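Local atomic coordinates of cytochrome c-550 (Paracoccus denitrificans, PDB entry 1COT), a protein that binds one covalently attached heme c and probably serves as a small soluble electron carrier in respiratory electron transport. Residues A[81-86]-A[96-101]; A[57-62]-A[69-74]; A[41-46]-A[74-79]. One frame throughout, in Å; residues are numbered along the deposited sequence.

In the fold
Contact 3 joins residues 41-46, in the loop before helix 57-65, to residues 74-79 on helix 73-81, and so closes the longest loop of the three. Contact 2 lies wholly within that loop. It brings helix 57-65 back against residues 69-74, which lead into helix 73-81, and it shares Ala74 with contact 3. Contact 1 follows in series. It folds residues 96-101 back onto the start of helix 83-91. Trp86 of contact 1 meets Trp71 of contact 2 and Tyr79 of contact 3, which joins helix 83-91 to helix 73-81 and the loop before it. All three contacts touch the heme: contact 1 supplies an iron ligand and binds one propionate; contacts 2 and 3 bind the other.

Contact 1 of 3, residues A[81-86]-A[96-101]; sequences TDPKPW and AKTKMT. With HEC (heme c), chain B.
Pro83 packs its ring on the loop of residues 96-101, against Thr98 and Met100. The apolar part of the contact is small: Pro83 CG lies 3.9 Å from Met100 CE, and the two side chains cross at about a right angle. The same carbon also lies on backbone, with Pro83 CG 3.3 Å from Met100 O.

Hydrogen bonds fix the loop beside it. Thr98 OG1 donates to Met100 O over 2.8 Å, reaching it from above the carbonyl plane. The hydroxyl lies trans to the backbone N (chi1 -177°), and from there Thr98 OG1 also meets Pro83 CB at 3.6 Å. On the helix side, Asp82 is the N-cap of helix 83-91, and its OD1 accepts from Lys84 N at 3.2 Å. Across the contact, Lys84 NZ makes a weak bond to Ala96 O at 3.2 Å. The lysine chain bends at chi2 and chi4, and its CD and CE also lie against that oxygen.

This loop carries the methionine ligand of a class I cytochrome c fold. Met100 SD binds the heme iron at 2.4 Å, and His19 is the other axial ligand. The Met100 chain runs extended to the sulfur, with chi1 and chi2 both near 180°, so that the buried thioether reaches the metal.

The heme is held by the loop backbone as well. Lys99 N donates an almost straight bond to propionate oxygen O2D, 3.0 Å away. Lys99 CB lies beside the same carboxylate, while Lys99 NZ turns to the carbonyl of Lys54.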
loop_
_atom_site.group_PDB
_atom_site.type_symbol
_atom_site.label_atom_id
_atom_site.label_comp_id
_atom_site.label_asym_id
_atom_site.label_seq_id
_atom_site.Cartn_x
_atom_site.Cartn_y
_atom_site.Cartn_z
ATOM N N THR A 81 6.657 2.748 -6.014
ATOM C CA THR A 81 7.611 2.924 -7.082
ATOM C C THR A 81 8.546 1.717 -7.054
ATOM O O THR A 81 8.887 1.148 -8.087
ATOM C CB THR A 81 8.408 4.228 -6.921
ATOM O OG1 THR A 81 7.513 5.319 -6.970
ATOM C CG2 THR A 81 9.416 4.337 -8.057
ATOM N N ASP A 82 8.940 1.318 -5.852
ATOM C CA ASP A 82 9.815 0.181 -5.640
ATOM C C ASP A 82 9.966 0.005 -4.149
ATOM O O ASP A 82 10.690 0.742 -3.485
ATOM C CB ASP A 82 11.207 0.318 -6.280
ATOM C CG ASP A 82 12.021 -0.946 -6.244
ATOM O OD1 ASP A 82 11.558 -1.899 -5.470
ATOM O OD2 ASP A 82 13.040 -1.070 -6.886
ATOM N N PRO A 83 9.251 -0.968 -3.629
ATOM C CA PRO A 83 9.280 -1.222 -2.205
ATOM C C PRO A 83 10.643 -1.445 -1.588
ATOM O O PRO A 83 10.921 -0.997 -0.467
ATOM C CB PRO A 83 8.403 -2.465 -2.012
ATOM C CG PRO A 83 7.477 -2.498 -3.215
ATOM C CD PRO A 83 8.250 -1.820 -4.323
ATOM N N LYS A 84 11.501 -2.139 -2.324
ATOM C CA LYS A 84 12.838 -2.466 -1.878
ATOM C C LYS A 84 13.654 -1.326 -1.308
ATOM O O LYS A 84 14.012 -1.310 -0.128
ATOM C CB LYS A 84 13.593 -3.374 -2.834
ATOM C CG LYS A 84 14.968 -3.790 -2.319
ATOM C CD LYS A 84 15.013 -4.564 -1.001
ATOM C CE LYS A 84 16.419 -4.816 -0.471
ATOM N NZ LYS A 84 16.772 -6.235 -0.349
ATOM N N PRO A 85 13.970 -0.349 -2.136
ATOM C CA PRO A 85 14.762 0.779 -1.680
ATOM C C PRO A 85 14.098 1.559 -0.562
ATOM O O PRO A 85 14.747 2.120 0.323
ATOM C CB PRO A 85 14.949 1.666 -2.908
ATOM C CG PRO A 85 14.248 0.996 -4.084
ATOM C CD PRO A 85 13.726 -0.349 -3.599
ATOM N N TRP A 86 12.774 1.604 -0.606
ATOM C CA TRP A 86 12.036 2.314 0.404
ATOM C C TRP A 86 12.278 1.649 1.753
ATOM O O TRP A 86 12.550 2.315 2.760
ATOM C CB TRP A 86 10.548 2.315 0.078
ATOM C CG TRP A 86 9.784 3.271 0.933
ATOM C CD1 TRP A 86 9.692 4.611 0.747
ATOM C CD2 TRP A 86 8.999 2.981 2.104
ATOM N NE1 TRP A 86 8.905 5.165 1.713
ATOM C CE2 TRP A 86 8.455 4.192 2.567
ATOM C CE3 TRP A 86 8.703 1.806 2.792
ATOM C CZ2 TRP A 86 7.639 4.262 3.697
ATOM C CZ3 TRP A 86 7.896 1.873 3.905
ATOM C CH2 TRP A 86 7.363 3.086 4.358
ATOM N N ALA A 96 16.920 -5.400 4.095
ATOM C CA ALA A 96 15.477 -5.309 4.354
ATOM C C ALA A 96 14.691 -6.163 3.363
ATOM O O ALA A 96 14.860 -6.016 2.158
ATOM C CB ALA A 96 15.018 -3.865 4.268
ATOM N N LYS A 97 13.876 -7.093 3.832
ATOM C CA LYS A 97 13.131 -7.931 2.916
ATOM C C LYS A 97 11.738 -7.435 2.670
ATOM O O LYS A 97 11.054 -6.994 3.590
ATOM C CB LYS A 97 12.884 -9.330 3.472
ATOM C CG LYS A 97 14.126 -10.159 3.669
ATOM C CD LYS A 97 13.873 -11.307 4.625
ATOM C CE LYS A 97 14.833 -12.459 4.392
ATOM N NZ LYS A 97 14.381 -13.718 5.001
ATOM N N THR A 98 11.322 -7.543 1.419
ATOM C CA THR A 98 10.004 -7.125 1.026
ATOM C C THR A 98 9.222 -8.320 0.507
ATOM O O THR A 98 9.788 -9.160 -0.189
ATOM C CB THR A 98 10.092 -6.063 -0.104
ATOM O OG1 THR A 98 8.790 -5.622 -0.435
ATOM C CG2 THR A 98 10.741 -6.655 -1.343
ATOM N N LYS A 99 7.932 -8.433 0.831
ATOM C CA LYS A 99 7.154 -9.545 0.298
ATOM C C LYS A 99 6.527 -9.093 -1.021
ATOM O O LYS A 99 6.017 -9.893 -1.791
ATOM C CB LYS A 99 6.054 -10.024 1.218
ATOM C CG LYS A 99 6.508 -10.937 2.358
ATOM C CD LYS A 99 5.299 -11.506 3.078
ATOM C CE LYS A 99 5.387 -12.977 3.451
ATOM N NZ LYS A 99 4.099 -13.506 3.949
ATOM N N MET A 100 6.524 -7.773 -1.230
ATOM C CA MET A 100 5.977 -7.151 -2.430
ATOM C C MET A 100 7.136 -6.741 -3.317
ATOM O O MET A 100 7.834 -5.771 -3.030
ATOM C CB MET A 100 5.133 -5.905 -2.121
ATOM C CG MET A 100 4.467 -5.368 -3.376
ATOM S SD MET A 100 3.427 -3.945 -2.986
ATOM C CE MET A 100 3.727 -2.847 -4.395
ATOM N N THR A 101 7.349 -7.480 -4.403
ATOM C CA THR A 101 8.432 -7.173 -5.326
ATOM C C THR A 101 7.930 -6.327 -6.486
ATOM O O THR A 101 8.713 -5.786 -7.260
ATOM C CB THR A 101 9.031 -8.459 -5.920
ATOM O OG1 THR A 101 8.020 -9.200 -6.569
ATOM C CG2 THR A 101 9.695 -9.300 -4.834
HETATM FE FE HEC B . 1.160 -4.584 -2.862
HETATM C CHA HEC B . 1.807 -4.586 0.435
HETATM C CHB HEC B . 0.320 -1.331 -2.724
HETATM C CHC HEC B . 0.514 -4.582 -6.197
HETATM C CHD HEC B . 1.866 -7.888 -3.036
HETATM N NA HEC B . 1.087 -3.215 -1.452
HETATM C C1A HEC B . 1.395 -3.429 -0.113
HETATM C C2A HEC B . 1.208 -2.196 0.617
HETATM C C3A HEC B . 0.789 -1.260 -0.254
HETATM C C4A HEC B . 0.712 -1.898 -1.529
HETATM C CMA HEC B . 0.462 0.190 0.014
HETATM C CAA HEC B . 1.454 -2.028 2.092
HETATM C CBA HEC B . 0.139 -2.280 2.845
HETATM C CGA HEC B . 0.160 -2.052 4.360
HETATM O O1A HEC B . -0.755 -2.624 4.886
HETATM O O2A HEC B . 0.959 -1.393 4.978
HETATM N NB HEC B . 0.573 -3.262 -4.196
HETATM C C1B HEC B . 0.222 -1.980 -3.905
HETATM C C2B HEC B . -0.204 -1.349 -5.116
HETATM C C3B HEC B . -0.131 -2.264 -6.071
HETATM C C4B HEC B . 0.357 -3.442 -5.499
HETATM C CMB HEC B . -0.619 0.132 -5.193
HETATM C CAB HEC B . -0.363 -2.035 -7.510
HETATM C CBB HEC B . 0.389 -0.987 -8.280
HETATM N NC HEC B . 1.199 -5.897 -4.305
HETATM C C1C HEC B . 0.889 -5.747 -5.631
HETATM C C2C HEC B . 1.018 -7.006 -6.333
HETATM C C3C HEC B . 1.387 -7.936 -5.425
HETATM C C4C HEC B . 1.481 -7.249 -4.174
HETATM C CMC HEC B . 0.775 -7.206 -7.825
HETATM C CAC HEC B . 1.644 -9.408 -5.601
HETATM C CBC HEC B . 2.219 -10.117 -6.786
HETATM N ND HEC B . 1.761 -5.963 -1.565
HETATM C C1D HEC B . 1.983 -7.289 -1.838
HETATM C C2D HEC B . 2.380 -7.960 -0.614
HETATM C C3D HEC B . 2.336 -7.013 0.343
HETATM C C4D HEC B . 1.972 -5.775 -0.245
HETATM C CMD HEC B . 2.757 -9.418 -0.478
HETATM C CAD HEC B . 2.757 -7.176 1.752
HETATM C CBD HEC B . 4.240 -6.693 1.710
HETATM C CGD HEC B . 5.131 -7.090 2.826
HETATM O O1D HEC B . 4.764 -7.661 3.825
HETATM O O2D HEC B . 6.335 -6.763 2.672
#

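Contact 2 of 3, residues A[57-62]-A[69-74]; sequences EGILEV and LTWTEA. With HEC (heme c), chain B.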
loop_
_atom_site.group_PDB
_atom_site.type_symbol
_atom_site.label_atom_id
_atom_site.label_comp_id
_atom_site.label_asym_id
_atom_site.label_seq_id
_atom_site.Cartn_x
_atom_site.Cartn_y
_atom_site.Cartn_z
ATOM N N GLU A 57 9.273 -9.206 7.046
ATOM C CA GLU A 57 10.140 -8.686 8.076
ATOM C C GLU A 57 10.536 -7.222 7.928
ATOM O O GLU A 57 10.570 -6.440 8.888
ATOM C CB GLU A 57 11.295 -9.669 8.357
ATOM C CG GLU A 57 10.880 -10.951 9.157
ATOM C CD GLU A 57 10.215 -10.722 10.503
ATOM O OE1 GLU A 57 10.783 -9.795 11.222
ATOM O OE2 GLU A 57 9.242 -11.357 10.872
ATOM N N GLY A 58 10.827 -6.842 6.700
ATOM C CA GLY A 58 11.218 -5.478 6.459
ATOM C C GLY A 58 10.170 -4.436 6.836
ATOM O O GLY A 58 10.477 -3.446 7.512
ATOM N N ILE A 59 8.939 -4.625 6.372
ATOM C CA ILE A 59 7.902 -3.654 6.660
ATOM C C ILE A 59 7.522 -3.640 8.134
ATOM O O ILE A 59 7.170 -2.593 8.688
ATOM C CB ILE A 59 6.750 -3.802 5.669
ATOM C CG1 ILE A 59 5.965 -2.495 5.559
ATOM C CG2 ILE A 59 5.862 -4.985 6.035
ATOM C CD1 ILE A 59 4.865 -2.542 4.506
ATOM N N LEU A 60 7.614 -4.798 8.782
ATOM C CA LEU A 60 7.314 -4.868 10.198
ATOM C C LEU A 60 8.381 -4.071 10.917
ATOM O O LEU A 60 8.114 -3.383 11.902
ATOM C CB LEU A 60 7.321 -6.318 10.676
ATOM C CG LEU A 60 6.089 -7.031 10.149
ATOM C CD1 LEU A 60 6.180 -8.502 10.534
ATOM C CD2 LEU A 60 4.840 -6.383 10.740
ATOM N N GLU A 61 9.610 -4.137 10.415
ATOM C CA GLU A 61 10.678 -3.378 11.048
ATOM C C GLU A 61 10.429 -1.888 10.858
ATOM O O GLU A 61 10.663 -1.092 11.763
ATOM C CB GLU A 61 12.074 -3.744 10.519
ATOM C CG GLU A 61 13.191 -2.957 11.226
ATOM C CD GLU A 61 14.543 -3.538 10.900
ATOM O OE1 GLU A 61 14.473 -4.803 10.575
ATOM O OE2 GLU A 61 15.576 -2.901 10.916
ATOM N N VAL A 62 9.949 -1.482 9.684
ATOM C CA VAL A 62 9.685 -0.073 9.490
ATOM C C VAL A 62 8.634 0.381 10.518
ATOM O O VAL A 62 8.810 1.425 11.141
ATOM C CB VAL A 62 9.136 0.197 8.097
ATOM C CG1 VAL A 62 8.657 1.638 7.982
ATOM C CG2 VAL A 62 10.182 -0.117 7.032
ATOM N N LEU A 69 4.195 6.195 12.194
ATOM C CA LEU A 69 4.062 6.250 10.759
ATOM C C LEU A 69 2.807 5.610 10.209
ATOM O O LEU A 69 2.488 4.448 10.450
ATOM C CB LEU A 69 5.297 5.638 10.070
ATOM C CG LEU A 69 5.346 5.885 8.562
ATOM C CD1 LEU A 69 5.338 7.391 8.296
ATOM C CD2 LEU A 69 6.613 5.269 8.001
ATOM N N THR A 70 2.102 6.432 9.456
ATOM C CA THR A 70 0.884 6.030 8.800
ATOM C C THR A 70 1.125 6.347 7.345
ATOM O O THR A 70 1.918 7.223 7.022
ATOM C CB THR A 70 -0.366 6.746 9.331
ATOM O OG1 THR A 70 -0.253 8.131 9.067
ATOM C CG2 THR A 70 -0.514 6.486 10.826
ATOM N N TRP A 71 0.462 5.641 6.468
ATOM C CA TRP A 71 0.685 5.930 5.075
ATOM C C TRP A 71 0.116 7.239 4.578
ATOM O O TRP A 71 -1.071 7.526 4.738
ATOM C CB TRP A 71 -0.083 4.893 4.255
ATOM C CG TRP A 71 0.588 3.574 4.210
ATOM C CD1 TRP A 71 0.077 2.416 4.685
ATOM C CD2 TRP A 71 1.863 3.283 3.637
ATOM N NE1 TRP A 71 0.958 1.393 4.442
ATOM C CE2 TRP A 71 2.063 1.900 3.803
ATOM C CE3 TRP A 71 2.832 4.067 3.002
ATOM C CZ2 TRP A 71 3.239 1.288 3.346
ATOM C CZ3 TRP A 71 3.993 3.459 2.562
ATOM C CH2 TRP A 71 4.187 2.082 2.730
ATOM N N THR A 72 0.961 8.037 3.954
ATOM C CA THR A 72 0.551 9.300 3.381
ATOM C C THR A 72 0.569 9.062 1.882
ATOM O O THR A 72 1.205 8.108 1.434
ATOM C CB THR A 72 1.536 10.441 3.681
ATOM O OG1 THR A 72 2.808 10.111 3.159
ATOM C CG2 THR A 72 1.607 10.656 5.182
ATOM N N GLU A 73 -0.110 9.900 1.105
ATOM C CA GLU A 73 -0.093 9.703 -0.334
ATOM C C GLU A 73 1.339 9.766 -0.880
ATOM O O GLU A 73 1.738 8.975 -1.736
ATOM C CB GLU A 73 -1.008 10.713 -1.061
ATOM C CG GLU A 73 -2.491 10.323 -1.013
ATOM C CD GLU A 73 -3.394 11.358 -1.633
ATOM O OE1 GLU A 73 -3.648 11.400 -2.823
ATOM O OE2 GLU A 73 -3.868 12.203 -0.750
ATOM N N ALA A 74 2.133 10.710 -0.378
ATOM C CA ALA A 74 3.507 10.829 -0.839
ATOM C C ALA A 74 4.327 9.576 -0.575
ATOM O O ALA A 74 5.060 9.093 -1.435
ATOM C CB ALA A 74 4.173 12.027 -0.189
HETATM FE FE HEC B . 1.160 -4.584 -2.862
HETATM C CHA HEC B . 1.807 -4.586 0.435
HETATM C CHB HEC B . 0.320 -1.331 -2.724
HETATM C CHC HEC B . 0.514 -4.582 -6.197
HETATM C CHD HEC B . 1.866 -7.888 -3.036
HETATM N NA HEC B . 1.087 -3.215 -1.452
HETATM C C1A HEC B . 1.395 -3.429 -0.113
HETATM C C2A HEC B . 1.208 -2.196 0.617
HETATM C C3A HEC B . 0.789 -1.260 -0.254
HETATM C C4A HEC B . 0.712 -1.898 -1.529
HETATM C CMA HEC B . 0.462 0.190 0.014
HETATM C CAA HEC B . 1.454 -2.028 2.092
HETATM C CBA HEC B . 0.139 -2.280 2.845
HETATM C CGA HEC B . 0.160 -2.052 4.360
HETATM O O1A HEC B . -0.755 -2.624 4.886
HETATM O O2A HEC B . 0.959 -1.393 4.978
HETATM N NB HEC B . 0.573 -3.262 -4.196
HETATM C C1B HEC B . 0.222 -1.980 -3.905
HETATM C C2B HEC B . -0.204 -1.349 -5.116
HETATM C C3B HEC B . -0.131 -2.264 -6.071
HETATM C C4B HEC B . 0.357 -3.442 -5.499
HETATM C CMB HEC B . -0.619 0.132 -5.193
HETATM C CAB HEC B . -0.363 -2.035 -7.510
HETATM C CBB HEC B . 0.389 -0.987 -8.280
HETATM N NC HEC B . 1.199 -5.897 -4.305
HETATM C C1C HEC B . 0.889 -5.747 -5.631
HETATM C C2C HEC B . 1.018 -7.006 -6.333
HETATM C C3C HEC B . 1.387 -7.936 -5.425
HETATM C C4C HEC B . 1.481 -7.249 -4.174
HETATM C CMC HEC B . 0.775 -7.206 -7.825
HETATM C CAC HEC B . 1.644 -9.408 -5.601
HETATM C CBC HEC B . 2.219 -10.117 -6.786
HETATM N ND HEC B . 1.761 -5.963 -1.565
HETATM C C1D HEC B . 1.983 -7.289 -1.838
HETATM C C2D HEC B . 2.380 -7.960 -0.614
HETATM C C3D HEC B . 2.336 -7.013 0.343
HETATM C C4D HEC B . 1.972 -5.775 -0.245
HETATM C CMD HEC B . 2.757 -9.418 -0.478
HETATM C CAD HEC B . 2.757 -7.176 1.752
HETATM C CBD HEC B . 4.240 -6.693 1.710
HETATM C CGD HEC B . 5.131 -7.090 2.826
HETATM O O1D HEC B . 4.764 -7.661 3.825
HETATM O O2D HEC B . 6.335 -6.763 2.672
#
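Ile59 and Trp71 meet end to edge beside a heme propionate. Ile59 CD1 comes up to the indole near the ring plane and ends 4.3 Å from Trp71 CZ2. The isoleucine chain is stretched out: CG1 is trans to the backbone N (chi1 -156°) and CD1 continues the line, which carries the methyl from the helix to the ring edge. The other branch, Ile59 CG2, turns to the second propionate and lies 3.6 Å from heme O1D.

The indole shows the same edge to the first propionate. Trp71 NE1 donates to heme O2A over 2.8 Å, with an angle of 166° at the hydrogen. The oxygen lies in the plane of the ring, so the bond uses the N-H head on. Arg45 donates to the other oxygen of this carboxylate. Further round the indole, the rings of Tyr79 and Trp86 pack against Trp71.

Val62 and Leu69 form a second patch one helical turn on. Their side chains cross at a slant, and only one methyl of each takes part, Val62 CG1 and Leu69 CD2, 4.2 Å apart. Ile47 touches Leu69 from the neighbouring loop, and Leu87 and Met90 of helix 83-91 cover Val62.

They belong to the propionate end of a cytochrome c heme crevice, where a tryptophan N-H holds one carboxylate.

Contact 3 of 3, residues A[41-46]-A[74-79]; sequences GVVGRK and ADLIEY. With HEC (heme c), chain B.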
loop_
_atom_site.group_PDB
_atom_site.type_symbol
_atom_site.label_atom_id
_atom_site.label_comp_id
_atom_site.label_asym_id
_atom_site.label_seq_id
_atom_site.Cartn_x
_atom_site.Cartn_y
_atom_site.Cartn_z
ATOM N N GLY A 41 -9.073 1.912 2.876
ATOM C CA GLY A 41 -8.616 2.770 3.952
ATOM C C GLY A 41 -7.115 2.758 4.183
ATOM O O GLY A 41 -6.661 3.046 5.295
ATOM N N VAL A 42 -6.318 2.438 3.161
ATOM C CA VAL A 42 -4.869 2.412 3.366
ATOM C C VAL A 42 -4.280 3.781 3.645
ATOM O O VAL A 42 -3.332 3.920 4.415
ATOM C CB VAL A 42 -4.080 1.675 2.272
ATOM C CG1 VAL A 42 -4.204 2.410 0.934
ATOM C CG2 VAL A 42 -2.625 1.483 2.655
ATOM N N VAL A 43 -4.846 4.814 3.022
ATOM C CA VAL A 43 -4.306 6.139 3.278
ATOM C C VAL A 43 -4.676 6.548 4.687
ATOM O O VAL A 43 -5.853 6.540 5.057
ATOM C CB VAL A 43 -4.800 7.169 2.268
ATOM C CG1 VAL A 43 -4.107 8.511 2.478
ATOM C CG2 VAL A 43 -4.581 6.662 0.846
ATOM N N GLY A 44 -3.674 6.913 5.479
ATOM C CA GLY A 44 -3.884 7.314 6.849
ATOM C C GLY A 44 -3.789 6.128 7.795
ATOM O O GLY A 44 -3.777 6.296 9.019
ATOM N N ARG A 45 -3.689 4.925 7.248
ATOM C CA ARG A 45 -3.586 3.752 8.102
ATOM C C ARG A 45 -2.148 3.514 8.551
ATOM O O ARG A 45 -1.217 3.740 7.782
ATOM C CB ARG A 45 -4.039 2.584 7.259
ATOM C CG ARG A 45 -3.997 1.243 7.931
ATOM C CD ARG A 45 -4.785 0.275 7.062
ATOM N NE ARG A 45 -3.946 -0.551 6.210
ATOM C CZ ARG A 45 -4.433 -1.229 5.168
ATOM N NH1 ARG A 45 -5.725 -1.186 4.844
ATOM N NH2 ARG A 45 -3.605 -1.969 4.442
ATOM N N LYS A 46 -1.954 3.026 9.781
ATOM C CA LYS A 46 -0.614 2.739 10.271
ATOM C C LYS A 46 0.029 1.685 9.373
ATOM O O LYS A 46 -0.626 0.739 8.938
ATOM C CB LYS A 46 -0.696 2.142 11.673
ATOM C CG LYS A 46 0.645 1.986 12.370
ATOM C CD LYS A 46 0.543 1.396 13.776
ATOM C CE LYS A 46 1.820 1.515 14.579
ATOM N NZ LYS A 46 2.950 0.830 13.934
ATOM N N ALA A 74 2.133 10.710 -0.378
ATOM C CA ALA A 74 3.507 10.829 -0.839
ATOM C C ALA A 74 4.327 9.576 -0.575
ATOM O O ALA A 74 5.060 9.093 -1.435
ATOM C CB ALA A 74 4.173 12.027 -0.189
ATOM N N ASP A 75 4.190 9.038 0.632
ATOM C CA ASP A 75 4.918 7.843 0.994
ATOM C C ASP A 75 4.452 6.678 0.150
ATOM O O ASP A 75 5.239 5.831 -0.259
ATOM C CB ASP A 75 4.639 7.538 2.467
ATOM C CG ASP A 75 5.541 8.305 3.377
ATOM O OD1 ASP A 75 6.251 9.203 2.746
ATOM O OD2 ASP A 75 5.621 8.104 4.564
ATOM N N LEU A 76 3.145 6.635 -0.089
ATOM C CA LEU A 76 2.599 5.557 -0.883
ATOM C C LEU A 76 3.171 5.605 -2.293
ATOM O O LEU A 76 3.534 4.570 -2.860
ATOM C CB LEU A 76 1.059 5.517 -0.908
ATOM C CG LEU A 76 0.378 5.013 0.371
ATOM C CD1 LEU A 76 -1.064 5.506 0.403
ATOM C CD2 LEU A 76 0.397 3.483 0.407
ATOM N N ILE A 77 3.266 6.802 -2.865
ATOM C CA ILE A 77 3.809 6.938 -4.195
ATOM C C ILE A 77 5.242 6.440 -4.202
ATOM O O ILE A 77 5.662 5.705 -5.098
ATOM C CB ILE A 77 3.754 8.412 -4.554
ATOM C CG1 ILE A 77 2.327 8.741 -4.986
ATOM C CG2 ILE A 77 4.739 8.726 -5.671
ATOM C CD1 ILE A 77 2.098 10.248 -5.088
ATOM N N GLU A 78 6.001 6.834 -3.184
ATOM C CA GLU A 78 7.378 6.404 -3.122
ATOM C C GLU A 78 7.526 4.892 -2.998
ATOM O O GLU A 78 8.262 4.250 -3.750
ATOM C CB GLU A 78 8.122 7.176 -2.035
ATOM C CG GLU A 78 9.648 7.038 -2.131
ATOM C CD GLU A 78 10.273 7.775 -0.985
ATOM O OE1 GLU A 78 9.639 8.503 -0.237
ATOM O OE2 GLU A 78 11.559 7.556 -0.858
ATOM N N TYR A 79 6.791 4.317 -2.062
ATOM C CA TYR A 79 6.825 2.886 -1.839
ATOM C C TYR A 79 6.426 2.045 -3.055
ATOM O O TYR A 79 7.116 1.075 -3.392
ATOM C CB TYR A 79 5.891 2.586 -0.667
ATOM C CG TYR A 79 5.704 1.119 -0.393
ATOM C CD1 TYR A 79 6.656 0.431 0.357
ATOM C CD2 TYR A 79 4.573 0.443 -0.861
ATOM C CE1 TYR A 79 6.456 -0.929 0.606
ATOM C CE2 TYR A 79 4.353 -0.917 -0.622
ATOM C CZ TYR A 79 5.319 -1.589 0.128
ATOM O OH TYR A 79 5.141 -2.920 0.386
HETATM FE FE HEC B . 1.160 -4.584 -2.862
HETATM C CHA HEC B . 1.807 -4.586 0.435
HETATM C CHB HEC B . 0.320 -1.331 -2.724
HETATM C CHC HEC B . 0.514 -4.582 -6.197
HETATM C CHD HEC B . 1.866 -7.888 -3.036
HETATM N NA HEC B . 1.087 -3.215 -1.452
HETATM C C1A HEC B . 1.395 -3.429 -0.113
HETATM C C2A HEC B . 1.208 -2.196 0.617
HETATM C C3A HEC B . 0.789 -1.260 -0.254
HETATM C C4A HEC B . 0.712 -1.898 -1.529
HETATM C CMA HEC B . 0.462 0.190 0.014
HETATM C CAA HEC B . 1.454 -2.028 2.092
HETATM C CBA HEC B . 0.139 -2.280 2.845
HETATM C CGA HEC B . 0.160 -2.052 4.360
HETATM O O1A HEC B . -0.755 -2.624 4.886
HETATM O O2A HEC B . 0.959 -1.393 4.978
HETATM N NB HEC B . 0.573 -3.262 -4.196
HETATM C C1B HEC B . 0.222 -1.980 -3.905
HETATM C C2B HEC B . -0.204 -1.349 -5.116
HETATM C C3B HEC B . -0.131 -2.264 -6.071
HETATM C C4B HEC B . 0.357 -3.442 -5.499
HETATM C CMB HEC B . -0.619 0.132 -5.193
HETATM C CAB HEC B . -0.363 -2.035 -7.510
HETATM C CBB HEC B . 0.389 -0.987 -8.280
HETATM N NC HEC B . 1.199 -5.897 -4.305
HETATM C C1C HEC B . 0.889 -5.747 -5.631
HETATM C C2C HEC B . 1.018 -7.006 -6.333
HETATM C C3C HEC B . 1.387 -7.936 -5.425
HETATM C C4C HEC B . 1.481 -7.249 -4.174
HETATM C CMC HEC B . 0.775 -7.206 -7.825
HETATM C CAC HEC B . 1.644 -9.408 -5.601
HETATM C CBC HEC B . 2.219 -10.117 -6.786
HETATM N ND HEC B . 1.761 -5.963 -1.565
HETATM C C1D HEC B . 1.983 -7.289 -1.838
HETATM C C2D HEC B . 2.380 -7.960 -0.614
HETATM C C3D HEC B . 2.336 -7.013 0.343
HETATM C C4D HEC B . 1.972 -5.775 -0.245
HETATM C CMD HEC B . 2.757 -9.418 -0.478
HETATM C CAD HEC B . 2.757 -7.176 1.752
HETATM C CBD HEC B . 4.240 -6.693 1.710
HETATM C CGD HEC B . 5.131 -7.090 2.826
HETATM O O1D HEC B . 4.764 -7.661 3.825
HETATM O O2D HEC B . 6.335 -6.763 2.672
#
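Leu76 places its two methyls against different partners, one on the turn of residues 42-45 and one on the heme. Leu76 CD1 lies 3.7 Å from Val43 CG2, and the two side chains approach at a slant. Leu76 CD2 is 4.3 Å from Val42 CG2 and also reaches the heme methyl CMA at 3.3 Å. The leucine CG lies trans to the carbonyl carbon (chi1 -74°), which sends the fork off the helix toward the turn. Val43 meets it with the methyl that stands beside its own backbone N.

Val42 to Arg45 form a type II beta turn, with Gly44 at a positive phi. The turn is closed by the bond from Arg45 N to Val42 O.

Arg45 leaves the turn with its first two torsions extended and bends at chi3 (99°). That bend brings NH2 to heme O1A, 3.0 Å away, with the propionate carbon in the guanidinium plane. NH1 donates instead to the carbonyl of Asn38. The two bonds, one from each terminal nitrogen, restrict rotation of the group.

Tyr79 CE2 lies over the C2A-C3A bond of one pyrrole, 3.6 Å from heme C3A. Leu76, Tyr79 and Arg45 line the heme crevice of this class I cytochrome c.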